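Local atomic coordinates of formimidoylglutamase (Bacillus subtilis, PDB entry 3M1R), a protein that catalyses the manganese-dependent hydrolysis of N-formimidoyl-L-glutamate to L-glutamate and formamide, a step of histidine degradation. Residues 150-155 against 272-277; 239-244 against 285-290; 185-190 against 210-215; 247-252 against 265-270. All blocks are in the same frame, centred on the assembly; numbering follows the deposited sequence.

Interaction 1 (150-155 against 272-277); sequences IQFDAH and EAVKYI. With CA (calcium ion), chain B; CA (calcium ion), chain C.
Ile150 and Phe152 of strand 147-152 meet Ala273, Val274 and Ile277 of helix 267-278 in a helix-on-sheet layer of the arginase α/β fold. The short strand and helix axes run almost antiparallel, at 170°, and come within 11.7 Å, the spacing bridged by apolar side chains alone. Ile150 and Ile277 reach toward each other tip to tip, CD1 to CD1 at 3.7 Å. Both isoleucines set CG1 anti to the carbonyl carbon (chi1 -65° and -70°), which, with the extended second torsions, brings the two CD1 methyls together. Phe152 comes in from the opposite direction to Ile277, whose CD1 lies 3.9 Å from Phe152 CZ, at the ring edge and near its plane; Ala273 CB sits obliquely to the same CZ at 4.0 Å. An alanine in place of Ile277 would probably open a gap between the Ile150 tip and the Phe152 ring edge, since the lost CD1 methyl touches both. Helix 222-234 also packs on Ile150, Ala273 and Ile277.

Polar chemistry belongs to the other end of 150-155, where the strand gives way to metal ligands. Asp153 bridges the two calcium ions, whose coordination also draws on Asn130, Asp157, Asp245 and Asp247. His155 joins through ND1 at 2.4 Å from the chain B ion. The backbone N of His155 closes an Asx turn onto Asp153 OD1 at 2.7 Å, meeting that oxygen from above the carboxylate plane.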
loop_
_atom_site.group_PDB
_atom_site.type_symbol
_atom_site.label_atom_id
_atom_site.label_comp_id
_atom_site.label_asym_id
_atom_site.label_seq_id
_atom_site.Cartn_x
_atom_site.Cartn_y
_atom_site.Cartn_z
ATOM N N ILE D 150 30.130 -16.022 14.410
ATOM C CA ILE D 150 30.085 -15.633 13.015
ATOM C C ILE D 150 28.905 -14.680 12.835
ATOM O O ILE D 150 27.742 -15.088 12.921
ATOM C CB ILE D 150 29.972 -16.846 12.096
ATOM C CG1 ILE D 150 31.249 -17.689 12.210
ATOM C CG2 ILE D 150 29.750 -16.413 10.649
ATOM C CD1 ILE D 150 31.132 -19.043 11.595
ATOM N N GLN D 151 29.235 -13.409 12.614
ATOM C CA GLN D 151 28.257 -12.324 12.516
ATOM C C GLN D 151 28.087 -11.920 11.048
ATOM O O GLN D 151 29.003 -11.351 10.451
ATOM C CB GLN D 151 28.742 -11.133 13.362
ATOM C CG GLN D 151 27.948 -9.823 13.225
ATOM C CD GLN D 151 28.637 -8.634 13.917
ATOM O OE1 GLN D 151 29.710 -8.773 14.512
ATOM N NE2 GLN D 151 28.022 -7.464 13.825
ATOM N N PHE D 152 26.939 -12.257 10.456
ATOM C CA PHE D 152 26.609 -11.763 9.122
ATOM C C PHE D 152 26.006 -10.367 9.281
ATOM O O PHE D 152 24.970 -10.198 9.934
ATOM C CB PHE D 152 25.627 -12.692 8.412
ATOM C CG PHE D 152 26.242 -13.985 7.942
ATOM C CD1 PHE D 152 26.847 -14.069 6.701
ATOM C CD2 PHE D 152 26.211 -15.107 8.741
ATOM C CE1 PHE D 152 27.405 -15.249 6.277
ATOM C CE2 PHE D 152 26.783 -16.295 8.324
ATOM C CZ PHE D 152 27.370 -16.369 7.092
ATOM N N ASP D 153 26.664 -9.369 8.707
ATOM C CA ASP D 153 26.278 -7.989 8.959
ATOM C C ASP D 153 26.899 -6.997 7.987
ATOM O O ASP D 153 28.074 -7.130 7.612
ATOM C CB ASP D 153 26.662 -7.595 10.401
ATOM C CG ASP D 153 25.657 -6.660 11.016
ATOM O OD1 ASP D 153 25.256 -5.743 10.289
ATOM O OD2 ASP D 153 25.262 -6.837 12.189
ATOM N N ALA D 154 26.105 -6.001 7.576
ATOM C CA ALA D 154 26.655 -4.843 6.884
ATOM C C ALA D 154 27.401 -3.940 7.865
ATOM O O ALA D 154 28.215 -3.132 7.441
ATOM C CB ALA D 154 25.525 -4.015 6.180
ATOM N N HIS D 155 27.098 -4.054 9.163
ATOM C CA HIS D 155 27.609 -3.109 10.167
ATOM C C HIS D 155 28.386 -3.790 11.277
ATOM O O HIS D 155 28.079 -4.920 11.644
ATOM C CB HIS D 155 26.467 -2.340 10.834
ATOM C CG HIS D 155 25.397 -1.906 9.889
ATOM N ND1 HIS D 155 24.389 -2.753 9.477
ATOM C CD2 HIS D 155 25.185 -0.734 9.259
ATOM C CE1 HIS D 155 23.584 -2.109 8.657
ATOM N NE2 HIS D 155 24.045 -0.885 8.495
ATOM N N GLU D 272 23.679 -20.724 1.308
ATOM C CA GLU D 272 24.744 -21.704 1.106
ATOM C C GLU D 272 25.756 -21.598 2.238
ATOM O O GLU D 272 26.225 -22.601 2.754
ATOM C CB GLU D 272 25.419 -21.489 -0.252
ATOM C CG GLU D 272 26.029 -22.737 -0.864
ATOM C CD GLU D 272 25.005 -23.845 -1.095
ATOM O OE1 GLU D 272 25.408 -25.025 -1.143
ATOM O OE2 GLU D 272 23.797 -23.543 -1.222
ATOM N N ALA D 273 26.065 -20.369 2.639
ATOM C CA ALA D 273 27.058 -20.123 3.689
ATOM C C ALA D 273 26.584 -20.635 5.045
ATOM O O ALA D 273 27.321 -21.308 5.760
ATOM C CB ALA D 273 27.404 -18.626 3.768
ATOM N N VAL D 274 25.348 -20.304 5.398
ATOM C CA VAL D 274 24.720 -20.867 6.584
ATOM C C VAL D 274 24.727 -22.423 6.581
ATOM O O VAL D 274 25.035 -23.049 7.604
ATOM C CB VAL D 274 23.288 -20.335 6.738
ATOM C CG1 VAL D 274 22.573 -21.045 7.870
ATOM C CG2 VAL D 274 23.325 -18.827 6.975
ATOM N N LYS D 275 24.388 -23.051 5.454
ATOM C CA LYS D 275 24.402 -24.517 5.412
ATOM C C LYS D 275 25.823 -25.064 5.661
ATOM O O LYS D 275 26.011 -25.986 6.439
ATOM C CB LYS D 275 23.812 -25.082 4.112
ATOM C CG LYS D 275 24.117 -26.590 3.951
ATOM C CD LYS D 275 23.478 -27.245 2.722
ATOM C CE LYS D 275 23.626 -26.414 1.437
ATOM N NZ LYS D 275 22.488 -25.430 1.211
ATOM N N TYR D 276 26.816 -24.468 5.013
ATOM C CA TYR D 276 28.206 -24.799 5.268
ATOM C C TYR D 276 28.575 -24.727 6.753
ATOM O O TYR D 276 28.997 -25.725 7.339
ATOM C CB TYR D 276 29.138 -23.896 4.453
ATOM C CG TYR D 276 30.594 -24.278 4.593
ATOM C CD1 TYR D 276 31.074 -25.461 4.051
ATOM C CD2 TYR D 276 31.484 -23.463 5.270
ATOM C CE1 TYR D 276 32.410 -25.827 4.185
ATOM C CE2 TYR D 276 32.818 -23.820 5.410
ATOM C CZ TYR D 276 33.273 -25.000 4.864
ATOM O OH TYR D 276 34.596 -25.347 4.996
ATOM N N ILE D 277 28.439 -23.548 7.359
ATOM C CA ILE D 277 28.795 -23.376 8.767
ATOM C C ILE D 277 28.033 -24.343 9.681
ATOM O O ILE D 277 28.591 -24.894 10.633
ATOM C CB ILE D 277 28.532 -21.937 9.236
ATOM C CG1 ILE D 277 29.530 -20.978 8.582
ATOM C CG2 ILE D 277 28.609 -21.856 10.748
ATOM C CD1 ILE D 277 29.077 -19.525 8.571
HETATM CA CA CA B . 23.201 -4.578 10.398
HETATM CA CA CA C . 23.728 -4.753 12.811
#

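Interaction 2 (239-244 against 285-290); sequences FIFISV and GIEIVE
Glu287 OE2 accepts a hydrogen bond from Ser243 OG at 2.5 Å, through the anti lone pair, and a second from Ser133 OG of helix 133-141; Thr136 OG1 holds the other oxygen, OE1. The buried carboxylate is thus gripped by three hydroxyls, which is likely to fix its rotation and spread its charge. Ser243 turns its hydroxyl anti to the backbone N (chi1 -173°), into line with the acid. Beside them, Phe241 crosses the glutamate at about a right angle: Glu287 CD lies in plane at the ring edge, 3.3 Å from Phe241 CE2, with ring and carboxylate planes 84° apart. Gly285 comes obliquely against the same ring, at a place where a CB would press tightly on Phe241 CE1.

The backbones are joined by four hydrogen bonds in parallel register, from Ile242 N to Gly285 O at 3.0 Å through to Val289 N on Val244 O at 2.8 Å. On the other face of the sheet Ile242 CG2 packs on Ile286 CG1 at 3.7 Å and Val244 CG2 on Ile286 CD1, beneath helices 267-278 and 300-318. Strands 239-245 and 283-289, 13° from parallel, flank helix 267-278 in sequence, a β-α-β crossover within the central parallel sheet of the arginase fold.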
loop_
_atom_site.group_PDB
_atom_site.type_symbol
_atom_site.label_atom_id
_atom_site.label_comp_id
_atom_site.label_asym_id
_atom_site.label_seq_id
_atom_site.Cartn_x
_atom_site.Cartn_y
_atom_site.Cartn_z
ATOM N N PHE D 239 33.065 -23.650 20.788
ATOM C CA PHE D 239 31.770 -23.616 20.106
ATOM C C PHE D 239 31.679 -22.452 19.134
ATOM O O PHE D 239 32.408 -21.466 19.256
ATOM C CB PHE D 239 30.629 -23.478 21.113
ATOM C CG PHE D 239 30.646 -24.511 22.198
ATOM C CD1 PHE D 239 31.398 -24.315 23.346
ATOM C CD2 PHE D 239 29.896 -25.668 22.080
ATOM C CE1 PHE D 239 31.413 -25.257 24.348
ATOM C CE2 PHE D 239 29.904 -26.620 23.083
ATOM C CZ PHE D 239 30.664 -26.412 24.218
ATOM N N ILE D 240 30.765 -22.564 18.178
ATOM C CA ILE D 240 30.491 -21.469 17.264
ATOM C C ILE D 240 29.024 -21.070 17.378
ATOM O O ILE D 240 28.160 -21.930 17.554
ATOM C CB ILE D 240 30.826 -21.839 15.812
ATOM C CG1 ILE D 240 29.958 -23.001 15.349
ATOM C CG2 ILE D 240 32.300 -22.206 15.679
ATOM C CD1 ILE D 240 30.535 -23.742 14.169
ATOM N N PHE D 241 28.758 -19.762 17.322
ATOM C CA PHE D 241 27.400 -19.240 17.315
ATOM C C PHE D 241 27.222 -18.423 16.051
ATOM O O PHE D 241 28.070 -17.610 15.702
ATOM C CB PHE D 241 27.140 -18.383 18.559
ATOM C CG PHE D 241 25.741 -17.802 18.627
ATOM C CD1 PHE D 241 24.687 -18.546 19.137
ATOM C CD2 PHE D 241 25.492 -16.510 18.205
ATOM C CE1 PHE D 241 23.410 -18.016 19.214
ATOM C CE2 PHE D 241 24.212 -15.966 18.284
ATOM C CZ PHE D 241 23.172 -16.717 18.793
ATOM N N ILE D 242 26.130 -18.671 15.349
ATOM C CA ILE D 242 25.872 -18.013 14.087
ATOM C C ILE D 242 24.850 -16.908 14.302
ATOM O O ILE D 242 23.713 -17.182 14.683
ATOM C CB ILE D 242 25.303 -18.995 13.050
ATOM C CG1 ILE D 242 26.263 -20.158 12.796
ATOM C CG2 ILE D 242 24.994 -18.275 11.742
ATOM C CD1 ILE D 242 25.660 -21.176 11.850
ATOM N N SER D 243 25.256 -15.664 14.065
ATOM C CA SER D 243 24.334 -14.537 14.154
ATOM C C SER D 243 24.058 -13.955 12.783
ATOM O O SER D 243 24.934 -13.355 12.157
ATOM C CB SER D 243 24.878 -13.444 15.080
ATOM O OG SER D 243 23.900 -12.424 15.281
ATOM N N VAL D 244 22.832 -14.124 12.315
ATOM C CA VAL D 244 22.469 -13.586 11.018
ATOM C C VAL D 244 21.645 -12.313 11.157
ATOM O O VAL D 244 20.498 -12.343 11.607
ATOM C CB VAL D 244 21.669 -14.580 10.184
ATOM C CG1 VAL D 244 21.342 -13.933 8.833
ATOM C CG2 VAL D 244 22.468 -15.853 10.002
ATOM N N GLY D 285 24.304 -22.586 18.239
ATOM C CA GLY D 285 23.054 -21.889 17.993
ATOM C C GLY D 285 23.080 -20.975 16.780
ATOM O O GLY D 285 24.122 -20.731 16.176
ATOM N N ILE D 286 21.903 -20.501 16.397
ATOM C CA ILE D 286 21.797 -19.519 15.350
ATOM C C ILE D 286 20.665 -18.560 15.726
ATOM O O ILE D 286 19.638 -18.961 16.310
ATOM C CB ILE D 286 21.584 -20.164 13.957
ATOM C CG1 ILE D 286 21.561 -19.092 12.861
ATOM C CG2 ILE D 286 20.307 -20.999 13.921
ATOM C CD1 ILE D 286 21.434 -19.661 11.451
ATOM N N GLU D 287 20.872 -17.286 15.428
ATOM C CA GLU D 287 19.839 -16.284 15.637
ATOM C C GLU D 287 19.662 -15.485 14.359
ATOM O O GLU D 287 20.597 -15.297 13.594
ATOM C CB GLU D 287 20.212 -15.360 16.796
ATOM C CG GLU D 287 21.402 -14.486 16.485
ATOM C CD GLU D 287 21.855 -13.663 17.688
ATOM O OE1 GLU D 287 21.312 -13.861 18.796
ATOM O OE2 GLU D 287 22.762 -12.824 17.522
ATOM N N ILE D 288 18.442 -15.030 14.128
ATOM C CA ILE D 288 18.164 -14.155 13.007
ATOM C C ILE D 288 17.597 -12.850 13.534
ATOM O O ILE D 288 16.632 -12.846 14.308
ATOM C CB ILE D 288 17.173 -14.805 12.064
ATOM C CG1 ILE D 288 17.772 -16.118 11.552
ATOM C CG2 ILE D 288 16.808 -13.846 10.915
ATOM C CD1 ILE D 288 16.797 -16.920 10.756
ATOM N N VAL D 289 18.223 -11.746 13.148
ATOM C CA VAL D 289 17.769 -10.449 13.606
ATOM C C VAL D 289 17.507 -9.496 12.452
ATOM O O VAL D 289 17.902 -9.745 11.308
ATOM C CB VAL D 289 18.780 -9.792 14.593
ATOM C CG1 VAL D 289 18.866 -10.586 15.876
ATOM C CG2 VAL D 289 20.160 -9.650 13.944
ATOM N N GLU D 290 16.797 -8.425 12.792
ATOM C CA GLU D 290 16.600 -7.260 11.945
ATOM C C GLU D 290 15.619 -7.465 10.796
ATOM O O GLU D 290 15.591 -6.691 9.847
ATOM C CB GLU D 290 17.948 -6.673 11.492
ATOM C CG GLU D 290 18.749 -6.069 12.659
ATOM C CD GLU D 290 18.105 -4.789 13.277
ATOM O OE1 GLU D 290 17.958 -4.705 14.518
ATOM O OE2 GLU D 290 17.764 -3.849 12.528
#

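Interaction 3 (185-190 against 210-215); sequences HLIQLG and NIHTMD
A β-α-β unit, strand 186-191, helix 198-206 and strand 210-213, closes one end of the parallel sheet within this chain. Its two strands lie 7° from parallel with axes 4.9 Å apart, and the pairs Ile187-Asn210, Gln188-Ile211 and Leu189-His212 set the register. Four backbone hydrogen bonds zip them together, from Asn210 N on Leu186 O at 3.1 Å to Gly190 N on His212 O at 2.9 Å. Leu186 O also receives a weak bond from Asn210 ND2, bent to 133°, although that amide has a stronger partner in Gln184 O.

On the face of Ile187 and Leu189, the His212 ring turns its edge to Gln188 O, which lies in the ring plane. The Leu189 side chain lies beside His212, CD2 4.0 Å from His212 CB, while Ile187 CG2 approaches His212 CD2 obliquely; helix 222-234 covers this side. On the other face Gln188 and Ile211 point the same way, Gln188 OE1 lying 3.9 Å from Ile211 CG1. Where the second strand passes into helix 214-220, Thr213 caps Met216 N, and selenomethionine Met214 bends at chi2 (-56°) and chi3, its CG 3.4 Å from Gly190 O.

The buried Gln188 amide is satisfied at both ends, OE1 by His156 ND1 and NE2 by Gln151 OE1, a chain of hydrogen bonds that probably fixes its rotation and, through Gln151, helps orient the metal ligand Asp153.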
loop_
_atom_site.group_PDB
_atom_site.type_symbol
_atom_site.label_atom_id
_atom_site.label_comp_id
_atom_site.label_asym_id
_atom_site.label_seq_id
_atom_site.Cartn_x
_atom_site.Cartn_y
_atom_site.Cartn_z
ATOM N N HIS D 185 37.903 -13.912 18.020
ATOM C CA HIS D 185 36.998 -15.046 17.823
ATOM C C HIS D 185 35.709 -14.603 17.161
ATOM O O HIS D 185 34.756 -15.373 17.084
ATOM C CB HIS D 185 36.651 -15.698 19.152
ATOM C CG HIS D 185 37.846 -16.119 19.937
ATOM N ND1 HIS D 185 37.835 -16.218 21.312
ATOM C CD2 HIS D 185 39.095 -16.460 19.541
ATOM C CE1 HIS D 185 39.027 -16.609 21.728
ATOM N NE2 HIS D 185 39.810 -16.761 20.675
ATOM N N LEU D 186 35.693 -13.357 16.703
ATOM C CA LEU D 186 34.530 -12.752 16.068
ATOM C C LEU D 186 34.862 -12.637 14.599
ATOM O O LEU D 186 35.857 -12.006 14.241
ATOM C CB LEU D 186 34.299 -11.347 16.632
ATOM C CG LEU D 186 32.879 -10.764 16.734
ATOM C CD1 LEU D 186 32.909 -9.253 16.630
ATOM C CD2 LEU D 186 31.955 -11.339 15.694
ATOM N N ILE D 187 34.051 -13.265 13.754
ATOM C CA ILE D 187 34.186 -13.113 12.309
ATOM C C ILE D 187 32.992 -12.325 11.744
ATOM O O ILE D 187 31.851 -12.811 11.740
ATOM C CB ILE D 187 34.292 -14.484 11.622
ATOM C CG1 ILE D 187 35.527 -15.217 12.118
ATOM C CG2 ILE D 187 34.383 -14.337 10.132
ATOM C CD1 ILE D 187 35.482 -16.661 11.801
ATOM N N GLN D 188 33.254 -11.106 11.275
ATOM C CA GLN D 188 32.200 -10.271 10.705
ATOM C C GLN D 188 32.220 -10.431 9.206
ATOM O O GLN D 188 33.231 -10.159 8.568
ATOM C CB GLN D 188 32.384 -8.796 11.077
ATOM C CG GLN D 188 32.431 -8.535 12.574
ATOM C CD GLN D 188 32.418 -7.044 12.909
ATOM O OE1 GLN D 188 33.144 -6.247 12.304
ATOM N NE2 GLN D 188 31.605 -6.668 13.891
ATOM N N LEU D 189 31.097 -10.867 8.645
ATOM C CA LEU D 189 31.022 -11.154 7.220
ATOM C C LEU D 189 30.017 -10.219 6.576
ATOM O O LEU D 189 28.864 -10.159 7.005
ATOM C CB LEU D 189 30.609 -12.622 6.988
ATOM C CG LEU D 189 31.541 -13.726 7.506
ATOM C CD1 LEU D 189 30.834 -15.079 7.512
ATOM C CD2 LEU D 189 32.820 -13.808 6.671
ATOM N N GLY D 190 30.455 -9.486 5.555
ATOM C CA GLY D 190 29.567 -8.627 4.781
ATOM C C GLY D 190 29.635 -7.151 5.108
ATOM O O GLY D 190 28.777 -6.379 4.653
ATOM N N ASN D 210 37.929 -10.019 13.166
ATOM C CA ASN D 210 38.156 -10.462 11.801
ATOM C C ASN D 210 37.109 -9.868 10.877
ATOM O O ASN D 210 35.960 -10.320 10.843
ATOM C CB ASN D 210 38.107 -11.982 11.721
ATOM C CG ASN D 210 39.085 -12.640 12.666
ATOM O OD1 ASN D 210 40.301 -12.481 12.537
ATOM N ND2 ASN D 210 38.558 -13.377 13.630
ATOM N N ILE D 211 37.518 -8.866 10.114
ATOM C CA ILE D 211 36.585 -8.145 9.271
ATOM C C ILE D 211 36.694 -8.557 7.807
ATOM O O ILE D 211 37.759 -8.496 7.212
ATOM C CB ILE D 211 36.783 -6.637 9.409
ATOM C CG1 ILE D 211 36.726 -6.252 10.884
ATOM C CG2 ILE D 211 35.722 -5.882 8.588
ATOM C CD1 ILE D 211 37.498 -4.992 11.216
ATOM N N HIS D 212 35.575 -8.977 7.234
ATOM C CA HIS D 212 35.516 -9.319 5.816
ATOM C C HIS D 212 34.462 -8.486 5.096
ATOM O O HIS D 212 33.258 -8.754 5.199
ATOM C CB HIS D 212 35.255 -10.815 5.657
ATOM C CG HIS D 212 36.294 -11.656 6.326
ATOM N ND1 HIS D 212 37.323 -12.255 5.636
ATOM C CD2 HIS D 212 36.498 -11.940 7.634
ATOM C CE1 HIS D 212 38.103 -12.894 6.488
ATOM N NE2 HIS D 212 37.627 -12.716 7.707
ATOM N N THR D 213 34.924 -7.473 4.371
ATOM C CA THR D 213 34.025 -6.573 3.657
ATOM C C THR D 213 33.322 -7.270 2.497
ATOM O O THR D 213 33.664 -8.399 2.120
ATOM C CB THR D 213 34.770 -5.341 3.124
ATOM O OG1 THR D 213 35.672 -5.745 2.088
ATOM C CG2 THR D 213 35.561 -4.681 4.244
HETATM N N MSE D 214 32.302 -6.603 1.975
HETATM C CA MSE D 214 31.595 -7.043 0.785
HETATM C C MSE D 214 32.571 -7.066 -0.376
HETATM O O MSE D 214 32.453 -7.897 -1.274
HETATM C CB MSE D 214 30.447 -6.075 0.468
HETATM C CG MSE D 214 29.187 -6.320 1.302
HETATM SE SE MSE D 214 28.480 -8.152 1.148
HETATM C CE MSE D 214 28.440 -8.315 -0.789
ATOM N N ASP D 215 33.539 -6.149 -0.347
ATOM C CA ASP D 215 34.513 -6.029 -1.424
ATOM C C ASP D 215 35.373 -7.285 -1.456
ATOM O O ASP D 215 35.587 -7.880 -2.518
ATOM C CB ASP D 215 35.399 -4.790 -1.219
ATOM C CG ASP D 215 35.730 -4.067 -2.531
ATOM O OD1 ASP D 215 34.955 -3.163 -2.918
ATOM O OD2 ASP D 215 36.765 -4.384 -3.165
#

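Interaction 4 (247-252 against 265-270); sequences DVLDQS and LYTDEL. With CA (calcium ion), chain B.
The metal-binding loop that follows strand 239-245 is joined here to the start of helix 267-278. Asp247 begins it, chelating the chain B calcium ion through OD1 at 2.4 Å and OD2 at 2.5 Å; Asp153, His155 and Asp245 complete the site. From Val248 on, the loop is held by a two-bond backbone bridge to Leu265: Leu265 N donates to Val248 O at 3.0 Å, and Leu265 O receives Asp250 N at 2.8 Å, both within the carbonyl plane.

Leu249 supplies the apolar part. Its CD2 lies 3.8 Å from Leu270 CD2, the two side chains crossing at about a right angle, and 3.6 Å from Thr267 CA at the first helical turn. Val248 crosses Leu265 at a slant, both its methyls packing on Leu265 CD1.

Asp250, its CG anti to the backbone N at chi1 -171°, lies beside Tyr266 and points the same way, CB 3.8 Å from Tyr266 CE2 and carboxylate and ring 47° apart. Its OD2 takes Ser252 OG and Ser252 N from opposite faces of the carboxylate plane, the latter closing an Asx turn, while OD1 accepts from Gly264 N. An alanine at Asp250 would probably leave both Ser252 donors and Gly264 N without their acceptor and set the turn free to move. Asp250, Gln251 and Ser252 also pack on a second subunit, where Gln251 NE2 bonds Met300 O of that neighbouring chain.

Tyr266 N is held by Glu269 OE1 at 3.2 Å, and Glu269 in turn pairs with Arg218; side-chain carboxylates thus bind backbone N-H groups at the helix start and in the loop three residues past Asp247, which probably steadies both.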
loop_
_atom_site.group_PDB
_atom_site.type_symbol
_atom_site.label_atom_id
_atom_site.label_comp_id
_atom_site.label_asym_id
_atom_site.label_seq_id
_atom_site.Cartn_x
_atom_site.Cartn_y
_atom_site.Cartn_z
ATOM N N ASP D 247 20.105 -7.628 7.412
ATOM C CA ASP D 247 20.437 -6.461 6.603
ATOM C C ASP D 247 21.793 -6.590 5.914
ATOM O O ASP D 247 22.174 -5.723 5.134
ATOM C CB ASP D 247 20.273 -5.130 7.361
ATOM C CG ASP D 247 21.295 -4.946 8.454
ATOM O OD1 ASP D 247 22.415 -5.531 8.360
ATOM O OD2 ASP D 247 20.969 -4.203 9.409
ATOM N N VAL D 248 22.483 -7.699 6.157
ATOM C CA VAL D 248 23.649 -8.060 5.352
ATOM C C VAL D 248 23.219 -8.281 3.891
ATOM O O VAL D 248 24.014 -8.148 2.964
ATOM C CB VAL D 248 24.320 -9.346 5.894
ATOM C CG1 VAL D 248 23.534 -10.606 5.469
ATOM C CG2 VAL D 248 25.756 -9.441 5.428
ATOM N N LEU D 249 21.947 -8.620 3.698
ATOM C CA LEU D 249 21.427 -8.870 2.364
ATOM C C LEU D 249 21.168 -7.561 1.658
ATOM O O LEU D 249 20.853 -6.563 2.287
ATOM C CB LEU D 249 20.116 -9.668 2.415
ATOM C CG LEU D 249 20.228 -11.106 2.897
ATOM C CD1 LEU D 249 18.860 -11.638 3.316
ATOM C CD2 LEU D 249 20.874 -12.018 1.822
ATOM N N ASP D 250 21.310 -7.594 0.341
ATOM C CA ASP D 250 21.029 -6.472 -0.522
ATOM C C ASP D 250 19.563 -6.076 -0.441
ATOM O O ASP D 250 18.674 -6.943 -0.330
ATOM C CB ASP D 250 21.365 -6.848 -1.963
ATOM C CG ASP D 250 21.305 -5.661 -2.906
ATOM O OD1 ASP D 250 22.322 -4.940 -3.034
ATOM O OD2 ASP D 250 20.245 -5.456 -3.520
ATOM N N GLN D 251 19.294 -4.774 -0.527
ATOM C CA GLN D 251 17.912 -4.311 -0.365
ATOM C C GLN D 251 16.958 -5.007 -1.326
ATOM O O GLN D 251 15.807 -5.259 -0.982
ATOM C CB GLN D 251 17.789 -2.780 -0.446
ATOM C CG GLN D 251 18.267 -2.143 -1.733
ATOM C CD GLN D 251 18.173 -0.624 -1.674
ATOM O OE1 GLN D 251 17.892 -0.053 -0.623
ATOM N NE2 GLN D 251 18.399 0.030 -2.797
ATOM N N SER D 252 17.427 -5.358 -2.520
ATOM C CA SER D 252 16.520 -6.020 -3.467
ATOM C C SER D 252 16.091 -7.423 -3.002
ATOM O O SER D 252 15.043 -7.912 -3.419
ATOM C CB SER D 252 17.097 -6.042 -4.892
ATOM O OG SER D 252 18.307 -6.788 -4.957
ATOM N N LEU D 265 24.768 -8.897 0.203
ATOM C CA LEU D 265 24.714 -10.302 -0.170
ATOM C C LEU D 265 23.397 -10.646 -0.884
ATOM O O LEU D 265 22.377 -9.981 -0.686
ATOM C CB LEU D 265 24.829 -11.174 1.082
ATOM C CG LEU D 265 26.157 -11.387 1.795
ATOM C CD1 LEU D 265 25.945 -12.460 2.876
ATOM C CD2 LEU D 265 27.231 -11.843 0.800
ATOM N N TYR D 266 23.405 -11.693 -1.698
ATOM C CA TYR D 266 22.147 -12.185 -2.254
ATOM C C TYR D 266 21.721 -13.419 -1.450
ATOM O O TYR D 266 22.561 -14.081 -0.885
ATOM C CB TYR D 266 22.284 -12.406 -3.767
ATOM C CG TYR D 266 22.682 -11.108 -4.482
ATOM C CD1 TYR D 266 23.912 -10.978 -5.128
ATOM C CD2 TYR D 266 21.841 -9.993 -4.462
ATOM C CE1 TYR D 266 24.276 -9.784 -5.760
ATOM C CE2 TYR D 266 22.194 -8.799 -5.087
ATOM C CZ TYR D 266 23.409 -8.700 -5.734
ATOM O OH TYR D 266 23.753 -7.508 -6.346
ATOM N N THR D 267 20.421 -13.685 -1.328
ATOM C CA THR D 267 19.964 -14.701 -0.381
ATOM C C THR D 267 20.545 -16.115 -0.613
ATOM O O THR D 267 20.919 -16.788 0.330
ATOM C CB THR D 267 18.424 -14.784 -0.300
ATOM O OG1 THR D 267 17.883 -13.473 -0.131
ATOM C CG2 THR D 267 18.011 -15.635 0.902
ATOM N N ASP D 268 20.626 -16.555 -1.859
ATOM C CA ASP D 268 21.159 -17.880 -2.157
ATOM C C ASP D 268 22.621 -18.028 -1.702
ATOM O O ASP D 268 23.030 -19.088 -1.225
ATOM C CB ASP D 268 21.004 -18.190 -3.644
ATOM C CG ASP D 268 21.566 -17.103 -4.523
ATOM O OD1 ASP D 268 22.805 -16.956 -4.566
ATOM O OD2 ASP D 268 20.766 -16.393 -5.173
ATOM N N GLU D 269 23.394 -16.960 -1.851
ATOM C CA GLU D 269 24.738 -16.866 -1.290
ATOM C C GLU D 269 24.725 -17.055 0.232
ATOM O O GLU D 269 25.537 -17.784 0.779
ATOM C CB GLU D 269 25.278 -15.476 -1.554
ATOM C CG GLU D 269 26.543 -15.402 -2.324
ATOM C CD GLU D 269 26.983 -13.961 -2.495
ATOM O OE1 GLU D 269 26.100 -13.066 -2.592
ATOM O OE2 GLU D 269 28.208 -13.722 -2.504
ATOM N N LEU D 270 23.812 -16.371 0.915
ATOM C CA LEU D 270 23.700 -16.501 2.366
ATOM C C LEU D 270 23.278 -17.919 2.742
ATOM O O LEU D 270 23.857 -18.529 3.652
ATOM C CB LEU D 270 22.706 -15.473 2.939
ATOM C CG LEU D 270 22.424 -15.427 4.453
ATOM C CD1 LEU D 270 23.712 -15.246 5.256
ATOM C CD2 LEU D 270 21.376 -14.317 4.826
HETATM CA CA CA B . 23.201 -4.578 10.398
#

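In the fold
Interactions 1, 2 and 3 share one parallel sheet. Strand 147-152 lies between strands 239-245 and 186-191: Ile150 O is 2.8 Å from Ser243 N, and Gln151 O is 2.8 Å from Leu189 N. Helix 267-278 serves interactions 1 and 4 and links the two strands of interaction 2, with Val274 CG1 4.0 Å from Ile286 CD1. Interactions 1 and 4, centred 10 Å apart, converge on the chain B calcium ion in the site assigned to manganese; there Asp153 OD1 and Asp247 OD1 come within 3.4 Å. Interaction 3 lies one layer behind Gln151, the Gln188 side chain being about 8 Å from a calcium ion, and meets interaction 4 where Leu189 O is 3.6 Å from Val248 CG2.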